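Lactate Dehydrogenase (Cryptosporidium parvum, PDB 2FN7) probably catalyses the NAD-dependent interconversion of (S)-lactate and pyruvate, as a member of the lactate/malate dehydrogenase superfamily. Local coordinates at residues Ile7-Ser12 and Val31-Ile36; Asp74-Thr79 and Lys110-Ala115; Ile100-Ala105 and Gln132-Leu137. One frame throughout, in Å; residues are numbered along the deposited sequence.

Interaction 1 of 3, residues Ile7-Ser12 and Val31-Ile36. With NAD (nicotinamide-adenine-dinucleotide), chain C.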
loop_
_atom_site.group_PDB
_atom_site.type_symbol
_atom_site.label_atom_id
_atom_site.label_comp_id
_atom_site.label_asym_id
_atom_site.label_seq_id
_atom_site.Cartn_x
_atom_site.Cartn_y
_atom_site.Cartn_z
ATOM N N ILE A 7 -17.052 0.115 3.025
ATOM C CA ILE A 7 -16.635 -1.126 2.397
ATOM C C ILE A 7 -16.168 -2.136 3.434
ATOM O O ILE A 7 -15.341 -1.806 4.237
ATOM C CB ILE A 7 -15.447 -0.880 1.391
ATOM C CG1 ILE A 7 -15.927 0.030 0.252
ATOM C CG2 ILE A 7 -14.808 -2.203 1.029
ATOM C CD1 ILE A 7 -14.741 0.572 -0.686
ATOM N N ALA A 8 -16.656 -3.372 3.401
ATOM C CA ALA A 8 -16.141 -4.363 4.322
ATOM C C ALA A 8 -15.166 -5.277 3.614
ATOM O O ALA A 8 -15.492 -5.822 2.577
ATOM C CB ALA A 8 -17.247 -5.179 4.916
ATOM N N VAL A 9 -13.974 -5.424 4.188
ATOM C CA VAL A 9 -12.944 -6.288 3.688
ATOM C C VAL A 9 -12.846 -7.523 4.649
ATOM O O VAL A 9 -12.346 -7.429 5.809
ATOM C CB VAL A 9 -11.621 -5.519 3.670
ATOM C CG1 VAL A 9 -10.540 -6.421 3.192
ATOM C CG2 VAL A 9 -11.740 -4.251 2.785
ATOM N N ILE A 10 -13.344 -8.661 4.180
ATOM C CA ILE A 10 -13.301 -9.905 4.909
ATOM C C ILE A 10 -12.025 -10.631 4.582
ATOM O O ILE A 10 -11.875 -11.285 3.495
ATOM C CB ILE A 10 -14.424 -10.806 4.540
ATOM C CG1 ILE A 10 -15.686 -9.982 4.349
ATOM C CG2 ILE A 10 -14.603 -11.847 5.684
ATOM C CD1 ILE A 10 -15.926 -8.992 5.475
ATOM N N GLY A 11 -11.123 -10.574 5.550
ATOM C CA GLY A 11 -9.803 -11.149 5.406
ATOM C C GLY A 11 -8.851 -9.980 5.384
ATOM O O GLY A 11 -8.878 -9.168 4.459
ATOM N N SER A 12 -7.978 -9.880 6.376
ATOM C CA SER A 12 -7.053 -8.773 6.497
ATOM C C SER A 12 -5.625 -9.135 6.400
ATOM O O SER A 12 -4.772 -8.549 7.072
ATOM C CB SER A 12 -7.328 -8.045 7.786
ATOM O OG SER A 12 -8.729 -7.705 7.805
ATOM N N VAL A 31 -13.859 1.984 5.868
ATOM C CA VAL A 31 -13.522 0.605 5.706
ATOM C C VAL A 31 -13.667 -0.208 6.993
ATOM O O VAL A 31 -13.276 0.277 8.074
ATOM C CB VAL A 31 -12.036 0.475 5.265
ATOM C CG1 VAL A 31 -11.644 -1.017 5.317
ATOM C CG2 VAL A 31 -11.832 1.090 3.846
ATOM N N VAL A 32 -14.186 -1.434 6.882
ATOM C CA VAL A 32 -14.250 -2.328 8.029
ATOM C C VAL A 32 -13.403 -3.543 7.663
ATOM O O VAL A 32 -13.720 -4.291 6.766
ATOM C CB VAL A 32 -15.660 -2.737 8.341
ATOM C CG1 VAL A 32 -15.630 -3.878 9.316
ATOM C CG2 VAL A 32 -16.412 -1.510 8.894
ATOM N N LEU A 33 -12.285 -3.683 8.347
ATOM C CA LEU A 33 -11.316 -4.744 8.110
ATOM C C LEU A 33 -11.598 -5.875 9.157
ATOM O O LEU A 33 -11.380 -5.713 10.406
ATOM C CB LEU A 33 -9.981 -4.084 8.238
ATOM C CG LEU A 33 -8.617 -4.444 7.704
ATOM C CD1 LEU A 33 -8.620 -4.898 6.196
ATOM C CD2 LEU A 33 -7.749 -3.154 7.916
ATOM N N PHE A 34 -12.158 -6.965 8.630
ATOM C CA PHE A 34 -12.593 -8.158 9.367
ATOM C C PHE A 34 -11.669 -9.368 9.236
ATOM O O PHE A 34 -11.283 -9.752 8.143
ATOM C CB PHE A 34 -13.979 -8.577 8.887
ATOM C CG PHE A 34 -14.519 -9.844 9.546
ATOM C CD1 PHE A 34 -15.456 -9.760 10.638
ATOM C CD2 PHE A 34 -14.128 -11.102 9.090
ATOM C CE1 PHE A 34 -15.988 -10.948 11.259
ATOM C CE2 PHE A 34 -14.639 -12.300 9.683
ATOM C CZ PHE A 34 -15.581 -12.234 10.786
ATOM N N ASP A 35 -11.277 -9.953 10.354
ATOM C CA ASP A 35 -10.489 -11.151 10.303
ATOM C C ASP A 35 -10.804 -11.988 11.549
ATOM O O ASP A 35 -11.308 -11.456 12.553
ATOM C CB ASP A 35 -9.008 -10.827 10.234
ATOM C CG ASP A 35 -8.214 -11.941 9.559
ATOM O OD1 ASP A 35 -8.157 -13.085 10.098
ATOM O OD2 ASP A 35 -7.649 -11.693 8.445
ATOM N N ILE A 36 -10.529 -13.283 11.514
ATOM C CA ILE A 36 -10.784 -14.095 12.711
ATOM C C ILE A 36 -9.503 -14.155 13.511
ATOM O O ILE A 36 -9.538 -14.601 14.638
ATOM C CB ILE A 36 -11.149 -15.522 12.405
ATOM C CG1 ILE A 36 -9.997 -16.177 11.624
ATOM C CG2 ILE A 36 -12.499 -15.541 11.707
ATOM C CD1 ILE A 36 -10.260 -17.564 11.181
HETATM P PA NAD C . -3.262 -13.992 3.352
HETATM O O1A NAD C . -2.267 -13.010 3.460
HETATM O O2A NAD C . -2.939 -15.315 3.795
HETATM O O5B NAD C . -4.586 -13.602 3.947
HETATM C C5B NAD C . -5.787 -14.397 4.084
HETATM C C4B NAD C . -6.425 -13.807 5.405
HETATM O O4B NAD C . -7.559 -14.585 5.582
HETATM C C3B NAD C . -5.591 -14.046 6.773
HETATM O O3B NAD C . -5.293 -12.837 7.440
HETATM C C2B NAD C . -6.496 -14.917 7.548
HETATM O O2B NAD C . -6.522 -14.861 8.965
HETATM C C1B NAD C . -7.801 -14.572 7.023
HETATM N N9A NAD C . -8.820 -15.531 7.267
HETATM C C8A NAD C . -8.882 -16.869 7.368
HETATM N N7A NAD C . -9.807 -17.636 7.587
HETATM C C5A NAD C . -10.708 -16.657 7.678
HETATM C C6A NAD C . -12.102 -16.726 7.929
HETATM N N6A NAD C . -12.728 -17.888 8.138
HETATM N N1A NAD C . -12.801 -15.534 7.945
HETATM C C2A NAD C . -12.117 -14.353 7.750
HETATM N N3A NAD C . -10.844 -14.197 7.538
HETATM C C4A NAD C . -10.179 -15.377 7.496
HETATM O O3 NAD C . -3.771 -14.144 1.752
HETATM P PN NAD C . -3.657 -13.032 0.592
HETATM O O1N NAD C . -2.327 -12.947 0.116
HETATM O O2N NAD C . -4.309 -11.773 1.037
HETATM O O5D NAD C . -4.630 -13.781 -0.496
HETATM C C5D NAD C . -5.987 -13.885 -0.190
HETATM C C4D NAD C . -6.669 -14.827 -1.199
HETATM O O4D NAD C . -6.712 -14.135 -2.510
HETATM C C3D NAD C . -5.956 -16.178 -1.501
HETATM O O3D NAD C . -6.997 -17.104 -1.733
HETATM C C2D NAD C . -5.156 -15.877 -2.795
HETATM O O2D NAD C . -4.873 -17.096 -3.561
HETATM C C1D NAD C . -6.096 -14.997 -3.511
HETATM N N1N NAD C . -5.555 -14.166 -4.560
HETATM C C2N NAD C . -6.536 -14.004 -5.580
HETATM C C3N NAD C . -6.234 -13.274 -6.726
HETATM C C7N NAD C . -7.225 -13.002 -7.898
HETATM O O7N NAD C . -6.800 -12.372 -8.864
HETATM N N7N NAD C . -8.541 -13.287 -7.669
HETATM C C4N NAD C . -4.951 -12.663 -6.927
HETATM C C5N NAD C . -3.969 -12.857 -5.812
HETATM C C6N NAD C . -4.198 -13.585 -4.627
#

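Interaction 2 of 3, residues Asp74-Thr79 and Lys110-Ala115. With NAD (nicotinamide-adenine-dinucleotide), chain C.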
loop_
_atom_site.group_PDB
_atom_site.type_symbol
_atom_site.label_atom_id
_atom_site.label_comp_id
_atom_site.label_asym_id
_atom_site.label_seq_id
_atom_site.Cartn_x
_atom_site.Cartn_y
_atom_site.Cartn_z
ATOM N N ASP A 74 -21.832 -1.167 1.898
ATOM C CA ASP A 74 -22.272 -1.036 0.501
ATOM C C ASP A 74 -21.546 -2.069 -0.347
ATOM O O ASP A 74 -22.078 -2.554 -1.343
ATOM C CB ASP A 74 -21.954 0.352 -0.033
ATOM C CG ASP A 74 -22.659 1.437 0.740
ATOM O OD1 ASP A 74 -23.901 1.429 0.663
ATOM O OD2 ASP A 74 -22.010 2.254 1.428
ATOM N N VAL A 75 -20.320 -2.410 0.029
ATOM C CA VAL A 75 -19.546 -3.348 -0.783
ATOM C C VAL A 75 -18.820 -4.287 0.160
ATOM O O VAL A 75 -18.319 -3.834 1.165
ATOM C CB VAL A 75 -18.459 -2.596 -1.639
ATOM C CG1 VAL A 75 -17.551 -3.592 -2.334
ATOM C CG2 VAL A 75 -19.106 -1.683 -2.691
ATOM N N VAL A 76 -18.762 -5.580 -0.157
ATOM C CA VAL A 76 -18.009 -6.496 0.659
ATOM C C VAL A 76 -16.964 -7.115 -0.270
ATOM O O VAL A 76 -17.335 -7.633 -1.354
ATOM C CB VAL A 76 -18.907 -7.645 1.192
ATOM C CG1 VAL A 76 -18.046 -8.667 1.911
ATOM C CG2 VAL A 76 -19.972 -7.072 2.169
ATOM N N ILE A 77 -15.684 -7.023 0.116
ATOM C CA ILE A 77 -14.595 -7.615 -0.669
ATOM C C ILE A 77 -14.094 -8.793 0.172
ATOM O O ILE A 77 -13.652 -8.617 1.297
ATOM C CB ILE A 77 -13.458 -6.606 -0.919
ATOM C CG1 ILE A 77 -14.038 -5.362 -1.582
ATOM C CG2 ILE A 77 -12.389 -7.175 -1.795
ATOM C CD1 ILE A 77 -12.956 -4.300 -1.988
ATOM N N ILE A 78 -14.184 -9.993 -0.382
ATOM C CA ILE A 78 -13.758 -11.198 0.303
ATOM C C ILE A 78 -12.368 -11.708 -0.081
ATOM O O ILE A 78 -12.171 -12.192 -1.208
ATOM C CB ILE A 78 -14.787 -12.357 0.055
ATOM C CG1 ILE A 78 -16.210 -11.852 0.279
ATOM C CG2 ILE A 78 -14.461 -13.508 0.984
ATOM C CD1 ILE A 78 -17.322 -12.926 -0.014
ATOM N N THR A 79 -11.413 -11.590 0.831
ATOM C CA THR A 79 -10.071 -12.064 0.575
ATOM C C THR A 79 -9.679 -13.244 1.472
ATOM O O THR A 79 -8.586 -13.791 1.322
ATOM C CB THR A 79 -9.004 -10.969 0.861
ATOM O OG1 THR A 79 -8.777 -10.914 2.261
ATOM C CG2 THR A 79 -9.480 -9.545 0.423
ATOM N N LYS A 110 -26.857 -12.149 6.677
ATOM C CA LYS A 110 -27.485 -11.637 7.875
ATOM C C LYS A 110 -27.147 -10.176 8.087
ATOM O O LYS A 110 -27.997 -9.411 8.461
ATOM C CB LYS A 110 -27.066 -12.480 9.105
ATOM C CG LYS A 110 -27.622 -11.997 10.422
ATOM C CD LYS A 110 -27.185 -12.939 11.548
ATOM C CE LYS A 110 -27.532 -12.372 12.950
ATOM N NZ LYS A 110 -27.049 -13.242 14.097
ATOM N N TYR A 111 -25.930 -9.733 7.830
ATOM C CA TYR A 111 -25.716 -8.321 8.114
ATOM C C TYR A 111 -25.723 -7.291 6.998
ATOM O O TYR A 111 -25.934 -6.096 7.265
ATOM C CB TYR A 111 -24.459 -8.175 8.936
ATOM C CG TYR A 111 -24.603 -8.830 10.276
ATOM C CD1 TYR A 111 -25.295 -8.184 11.312
ATOM C CD2 TYR A 111 -24.015 -10.063 10.531
ATOM C CE1 TYR A 111 -25.379 -8.733 12.556
ATOM C CE2 TYR A 111 -24.084 -10.648 11.772
ATOM C CZ TYR A 111 -24.767 -9.975 12.803
ATOM O OH TYR A 111 -24.793 -10.521 14.078
ATOM N N CYS A 112 -25.492 -7.731 5.755
ATOM C CA CYS A 112 -25.500 -6.789 4.650
ATOM C C CYS A 112 -25.870 -7.459 3.377
ATOM O O CYS A 112 -25.112 -7.459 2.439
ATOM C CB CYS A 112 -24.147 -6.048 4.511
ATOM S SG CYS A 112 -22.792 -7.134 4.530
ATOM N N PRO A 113 -27.075 -8.057 3.337
ATOM C CA PRO A 113 -27.563 -8.757 2.147
ATOM C C PRO A 113 -27.744 -7.871 0.904
ATOM O O PRO A 113 -27.890 -8.407 -0.183
ATOM C CB PRO A 113 -28.892 -9.376 2.614
ATOM C CG PRO A 113 -29.377 -8.402 3.581
ATOM C CD PRO A 113 -28.121 -8.004 4.373
ATOM N N ASN A 114 -27.762 -6.546 1.034
ATOM C CA ASN A 114 -27.923 -5.746 -0.190
ATOM C C ASN A 114 -26.585 -5.234 -0.718
ATOM O O ASN A 114 -26.523 -4.409 -1.592
ATOM C CB ASN A 114 -28.838 -4.599 0.078
ATOM C CG ASN A 114 -30.197 -5.063 0.614
ATOM O OD1 ASN A 114 -30.702 -4.526 1.622
ATOM N ND2 ASN A 114 -30.791 -6.056 -0.052
ATOM N N ALA A 115 -25.504 -5.710 -0.140
ATOM C CA ALA A 115 -24.191 -5.308 -0.605
ATOM C C ALA A 115 -23.786 -5.871 -1.998
ATOM O O ALA A 115 -24.329 -6.891 -2.471
ATOM C CB ALA A 115 -23.159 -5.725 0.421
HETATM P PA NAD C . -3.262 -13.992 3.352
HETATM O O1A NAD C . -2.267 -13.010 3.460
HETATM O O2A NAD C . -2.939 -15.315 3.795
HETATM O O5B NAD C . -4.586 -13.602 3.947
HETATM C C5B NAD C . -5.787 -14.397 4.084
HETATM C C4B NAD C . -6.425 -13.807 5.405
HETATM O O4B NAD C . -7.559 -14.585 5.582
HETATM C C3B NAD C . -5.591 -14.046 6.773
HETATM O O3B NAD C . -5.293 -12.837 7.440
HETATM C C2B NAD C . -6.496 -14.917 7.548
HETATM O O2B NAD C . -6.522 -14.861 8.965
HETATM C C1B NAD C . -7.801 -14.572 7.023
HETATM N N9A NAD C . -8.820 -15.531 7.267
HETATM C C8A NAD C . -8.882 -16.869 7.368
HETATM N N7A NAD C . -9.807 -17.636 7.587
HETATM C C5A NAD C . -10.708 -16.657 7.678
HETATM C C6A NAD C . -12.102 -16.726 7.929
HETATM N N6A NAD C . -12.728 -17.888 8.138
HETATM N N1A NAD C . -12.801 -15.534 7.945
HETATM C C2A NAD C . -12.117 -14.353 7.750
HETATM N N3A NAD C . -10.844 -14.197 7.538
HETATM C C4A NAD C . -10.179 -15.377 7.496
HETATM O O3 NAD C . -3.771 -14.144 1.752
HETATM P PN NAD C . -3.657 -13.032 0.592
HETATM O O1N NAD C . -2.327 -12.947 0.116
HETATM O O2N NAD C . -4.309 -11.773 1.037
HETATM O O5D NAD C . -4.630 -13.781 -0.496
HETATM C C5D NAD C . -5.987 -13.885 -0.190
HETATM C C4D NAD C . -6.669 -14.827 -1.199
HETATM O O4D NAD C . -6.712 -14.135 -2.510
HETATM C C3D NAD C . -5.956 -16.178 -1.501
HETATM O O3D NAD C . -6.997 -17.104 -1.733
HETATM C C2D NAD C . -5.156 -15.877 -2.795
HETATM O O2D NAD C . -4.873 -17.096 -3.561
HETATM C C1D NAD C . -6.096 -14.997 -3.511
HETATM N N1N NAD C . -5.555 -14.166 -4.560
HETATM C C2N NAD C . -6.536 -14.004 -5.580
HETATM C C3N NAD C . -6.234 -13.274 -6.726
HETATM C C7N NAD C . -7.225 -13.002 -7.898
HETATM O O7N NAD C . -6.800 -12.372 -8.864
HETATM N N7N NAD C . -8.541 -13.287 -7.669
HETATM C C4N NAD C . -4.951 -12.663 -6.927
HETATM C C5N NAD C . -3.969 -12.857 -5.812
HETATM C C6N NAD C . -4.198 -13.585 -4.627
HETATM O O HOH W 1 -24.708 -1.861 -2.080
#

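Interaction 3 of 3, residues Ile100-Ala105 and Gln132-Leu137. With NAD (nicotinamide-adenine-dinucleotide), chain C.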
loop_
_atom_site.group_PDB
_atom_site.type_symbol
_atom_site.label_atom_id
_atom_site.label_comp_id
_atom_site.label_asym_id
_atom_site.label_seq_id
_atom_site.Cartn_x
_atom_site.Cartn_y
_atom_site.Cartn_z
ATOM N N ILE A 100 -14.533 -21.731 4.287
ATOM C CA ILE A 100 -14.500 -20.340 4.756
ATOM C C ILE A 100 -15.631 -19.539 4.122
ATOM O O ILE A 100 -16.355 -18.837 4.832
ATOM C CB ILE A 100 -13.208 -19.707 4.382
ATOM C CG1 ILE A 100 -12.117 -20.314 5.239
ATOM C CG2 ILE A 100 -13.289 -18.153 4.520
ATOM C CD1 ILE A 100 -10.721 -20.054 4.685
ATOM N N LEU A 101 -15.862 -19.693 2.816
ATOM C CA LEU A 101 -16.909 -18.883 2.165
ATOM C C LEU A 101 -18.289 -19.172 2.664
ATOM O O LEU A 101 -19.173 -18.309 2.632
ATOM C CB LEU A 101 -16.840 -18.978 0.611
ATOM C CG LEU A 101 -16.091 -17.762 -0.044
ATOM C CD1 LEU A 101 -14.744 -17.602 0.528
ATOM C CD2 LEU A 101 -15.955 -17.928 -1.548
ATOM N N ASP A 102 -18.500 -20.414 3.094
ATOM C CA ASP A 102 -19.801 -20.785 3.683
ATOM C C ASP A 102 -19.998 -19.879 4.883
ATOM O O ASP A 102 -21.029 -19.274 5.060
ATOM C CB ASP A 102 -19.778 -22.224 4.198
ATOM C CG ASP A 102 -19.789 -23.206 3.093
ATOM O OD1 ASP A 102 -19.308 -24.347 3.272
ATOM O OD2 ASP A 102 -20.296 -22.818 2.026
ATOM N N SER A 103 -18.960 -19.763 5.685
ATOM C CA SER A 103 -19.078 -18.938 6.850
ATOM C C SER A 103 -19.256 -17.442 6.435
ATOM O O SER A 103 -20.178 -16.751 6.931
ATOM C CB SER A 103 -17.839 -19.209 7.708
ATOM O OG SER A 103 -17.795 -18.365 8.821
ATOM N N VAL A 104 -18.431 -16.946 5.490
ATOM C CA VAL A 104 -18.584 -15.541 5.113
ATOM C C VAL A 104 -19.984 -15.281 4.542
ATOM O O VAL A 104 -20.619 -14.231 4.758
ATOM C CB VAL A 104 -17.554 -15.174 4.109
ATOM C CG1 VAL A 104 -17.801 -13.755 3.600
ATOM C CG2 VAL A 104 -16.151 -15.295 4.744
ATOM N N ALA A 105 -20.483 -16.264 3.822
ATOM C CA ALA A 105 -21.802 -16.128 3.241
ATOM C C ALA A 105 -22.846 -15.949 4.327
ATOM O O ALA A 105 -23.815 -15.219 4.107
ATOM C CB ALA A 105 -22.134 -17.343 2.418
ATOM N N GLN A 132 -22.143 -17.370 -4.290
ATOM C CA GLN A 132 -23.459 -16.923 -4.753
ATOM C C GLN A 132 -24.484 -17.988 -4.455
ATOM O O GLN A 132 -25.621 -17.684 -4.109
ATOM C CB GLN A 132 -23.442 -16.613 -6.262
ATOM C CG GLN A 132 -24.751 -15.924 -6.794
ATOM C CD GLN A 132 -25.894 -16.911 -6.935
ATOM O OE1 GLN A 132 -25.657 -18.045 -7.340
ATOM N NE2 GLN A 132 -27.128 -16.493 -6.619
ATOM N N LYS A 133 -24.091 -19.249 -4.593
ATOM C CA LYS A 133 -25.049 -20.318 -4.282
ATOM C C LYS A 133 -25.373 -20.378 -2.787
ATOM O O LYS A 133 -26.532 -20.327 -2.422
ATOM C CB LYS A 133 -24.541 -21.690 -4.741
ATOM C CG LYS A 133 -24.841 -21.996 -6.213
ATOM C CD LYS A 133 -24.115 -23.283 -6.673
ATOM C CE LYS A 133 -23.761 -23.258 -8.139
ATOM N NZ LYS A 133 -22.941 -24.481 -8.438
ATOM N N VAL A 134 -24.370 -20.445 -1.912
ATOM C CA VAL A 134 -24.738 -20.560 -0.524
ATOM C C VAL A 134 -25.253 -19.292 0.102
ATOM O O VAL A 134 -25.905 -19.385 1.127
ATOM C CB VAL A 134 -23.590 -21.182 0.379
ATOM C CG1 VAL A 134 -22.783 -22.151 -0.368
ATOM C CG2 VAL A 134 -22.770 -20.178 0.941
ATOM N N SER A 135 -25.028 -18.102 -0.476
ATOM C CA SER A 135 -25.528 -16.877 0.173
ATOM C C SER A 135 -26.899 -16.495 -0.335
ATOM O O SER A 135 -27.650 -15.779 0.350
ATOM C CB SER A 135 -24.570 -15.689 -0.064
ATOM O OG SER A 135 -24.583 -15.242 -1.438
ATOM N N GLY A 136 -27.235 -16.953 -1.537
ATOM C CA GLY A 136 -28.526 -16.602 -2.083
ATOM C C GLY A 136 -28.569 -15.177 -2.623
ATOM O O GLY A 136 -29.634 -14.672 -2.991
ATOM N N LEU A 137 -27.454 -14.462 -2.695
ATOM C CA LEU A 137 -27.584 -13.100 -3.263
ATOM C C LEU A 137 -27.802 -13.073 -4.798
ATOM O O LEU A 137 -27.415 -14.000 -5.501
ATOM C CB LEU A 137 -26.357 -12.287 -2.926
ATOM C CG LEU A 137 -26.423 -11.478 -1.627
ATOM C CD1 LEU A 137 -26.629 -12.398 -0.471
ATOM C CD2 LEU A 137 -25.148 -10.642 -1.487
HETATM P PA NAD C . -3.262 -13.992 3.352
HETATM O O1A NAD C . -2.267 -13.010 3.460
HETATM O O2A NAD C . -2.939 -15.315 3.795
HETATM O O5B NAD C . -4.586 -13.602 3.947
HETATM C C5B NAD C . -5.787 -14.397 4.084
HETATM C C4B NAD C . -6.425 -13.807 5.405
HETATM O O4B NAD C . -7.559 -14.585 5.582
HETATM C C3B NAD C . -5.591 -14.046 6.773
HETATM O O3B NAD C . -5.293 -12.837 7.440
HETATM C C2B NAD C . -6.496 -14.917 7.548
HETATM O O2B NAD C . -6.522 -14.861 8.965
HETATM C C1B NAD C . -7.801 -14.572 7.023
HETATM N N9A NAD C . -8.820 -15.531 7.267
HETATM C C8A NAD C . -8.882 -16.869 7.368
HETATM N N7A NAD C . -9.807 -17.636 7.587
HETATM C C5A NAD C . -10.708 -16.657 7.678
HETATM C C6A NAD C . -12.102 -16.726 7.929
HETATM N N6A NAD C . -12.728 -17.888 8.138
HETATM N N1A NAD C . -12.801 -15.534 7.945
HETATM C C2A NAD C . -12.117 -14.353 7.750
HETATM N N3A NAD C . -10.844 -14.197 7.538
HETATM C C4A NAD C . -10.179 -15.377 7.496
HETATM O O3 NAD C . -3.771 -14.144 1.752
HETATM P PN NAD C . -3.657 -13.032 0.592
HETATM O O1N NAD C . -2.327 -12.947 0.116
HETATM O O2N NAD C . -4.309 -11.773 1.037
HETATM O O5D NAD C . -4.630 -13.781 -0.496
HETATM C C5D NAD C . -5.987 -13.885 -0.190
HETATM C C4D NAD C . -6.669 -14.827 -1.199
HETATM O O4D NAD C . -6.712 -14.135 -2.510
HETATM C C3D NAD C . -5.956 -16.178 -1.501
HETATM O O3D NAD C . -6.997 -17.104 -1.733
HETATM C C2D NAD C . -5.156 -15.877 -2.795
HETATM O O2D NAD C . -4.873 -17.096 -3.561
HETATM C C1D NAD C . -6.096 -14.997 -3.511
HETATM N N1N NAD C . -5.555 -14.166 -4.560
HETATM C C2N NAD C . -6.536 -14.004 -5.580
HETATM C C3N NAD C . -6.234 -13.274 -6.726
HETATM C C7N NAD C . -7.225 -13.002 -7.898
HETATM O O7N NAD C . -6.800 -12.372 -8.864
HETATM N N7N NAD C . -8.541 -13.287 -7.669
HETATM C C4N NAD C . -4.951 -12.663 -6.927
HETATM C C5N NAD C . -3.969 -12.857 -5.812
HETATM C C6N NAD C . -4.198 -13.585 -4.627
#

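Interaction 1 of 3, residues Ile7-Ser12 and Val31-Ile36
Ile7-Ile10 and Val31-Phe34 pair as the parallel strands of a beta-alpha-beta unit, the classical nucleotide-binding start of a Rossmann fold, with helix 14-25 as the crossover. The strand part is tightly packed. A ladder of backbone bonds runs from Val32 N to Ile7 O through Val9 N to Val32 O and Phe34 N to Val9 O, and ends with Gly11 N on Phe34 O at 2.7 Å. On the face beneath helix 14-25, Val9 and Leu33 lie side by side, Val9 CG1 3.9 Å from Leu33 CD1. On the other face the methyl Ile10 CG2 reaches Phe34 CD2 at 3.5 Å, while C2A of the adenine lies at the ring's edge, near its plane, closest to CE2. Beyond the strands the contact becomes polar and gives way to cofactor and solvent: only Ile36 is exposed; it does not touch the other strand, and its CD1 lies 3.6 Å from N7A of NAD. Asp35 links the Gly11-Ser12 loop to the cofactor. Its CG stands anti to the backbone N (chi1 -154°), which carries the carboxylate toward that loop and the adenosine ribose. OD1 accepts O2B of NAD at 2.7 Å, whereas OD2 takes both O3B of NAD and, on its anti side, Ser12 N, each at 2.8 Å.

Interaction 2 of 3, residues Asp74-Thr79 and Lys110-Ala115
In the Rossmann domain's beta-alpha-beta unit of strand 75-78, helix 94-111 and strand 116-119, this contact lies where the helix ends and the chain turns back toward the sheet. The turn is a type I beta turn from Cys112 to Ala115, closed by Ala115 N on Cys112 O at 3.1 Å. A single methyl, Val76 CG2, carries the apolar contact: it touches Cys112 SG at 3.7 Å and Ala115 CB at 3.9 Å, so that both ends of the turn rest on one branch. Cys112 holds its sulfur between its own backbone N and carbonyl carbon (chi1 49°), and from there SG faces the valine. Backbone polarity enters next to this patch, where Ala115 CA makes a CH...O contact of 3.5 Å with Asp74 O. Asp74 O also accepts from a water at 2.8 Å, and that water gives a longer bond of 3.2 Å to Asn114 O, bridging the start of the strand to the turn. Asp74 points its carboxylate the other way, to Lys6 N. Strand 75-78 runs between strands 6-10 and 116-119; Val75, on the face away from the turn, packs against helix 234-248, while Cys112 also touches Ile70 and Val76 also packs on Ile10.

Interaction 3 of 3, residues Ile100-Ala105 and Gln132-Leu137
Asp102 and Ala105 of helix 94-111 meet Val134 and Ser135 at the C-terminal end of helix 124-135. Taken in order, the first segment begins at Ile100, which faces the cofactor: its methyl CG2 lies 3.7 Å from N6A of the adenine. Leu101 turns its side chain to Met127, His130 and Phe131, earlier on the helix 124-135, and comes only loosely to the Val134 methyl CG2 through its carbonyl oxygen. At Asp102 the CB points away from the other helix, yet CG lies anti to the carbonyl carbon (chi1 -73°) and the carboxylate returns to Val134, the two side chains crossing at about a right angle. Its OD2 is 3.5 Å from Val134 CG1, a polar oxygen against a methyl; the same oxygen has a weak hydrogen bond with His130 NE2. Val104 packs inward on Ile78 of the sheet. Ala105 closes the segment with its small side chain directed at the neighbouring helix: CB touches Val134 CG2 at 3.3 Å, tighter than usual for two carbons, and Ser135 CB at 3.9 Å. On the far side of this contact, Ser135 OG accepts Leu137 N at 3.2 Å in an ST turn and is also bonded to Phe131 O, while Gln132 NE2 donates almost straight (172°) to Leu137 O at 2.7 Å. These bonds accompany the change of direction just after the helix, where Gly136, with positive phi, is the first residue to leave helical geometry. The whole is a helix-helix contact of the Rossmann-type NAD-binding domain, between the helices that precede and follow strand 116-119.

In the fold
All three contacts belong to the NAD-binding domain and reach inward to the same six-stranded parallel sheet. Interaction 1 is fully buried and the largest; its strands are bonded mainly through backbone groups, with a carboxylate at the cofactor end. Interaction 2 is smaller and chiefly apolar, supplemented by a water, and lies toward the opposite end of the sheet from the nucleotide. It shares the sheet with interaction 1, where Ile10 O probably accepts Thr79 N at 2.7 Å, and helix 94-111 with interaction 3. Interaction 3 is helix against helix, mostly buried, with Asp102 and Val134 partly exposed; methyl contacts are joined by a carboxylate oxygen beside a valine, and Leu101 reaches the sheet at Ile78.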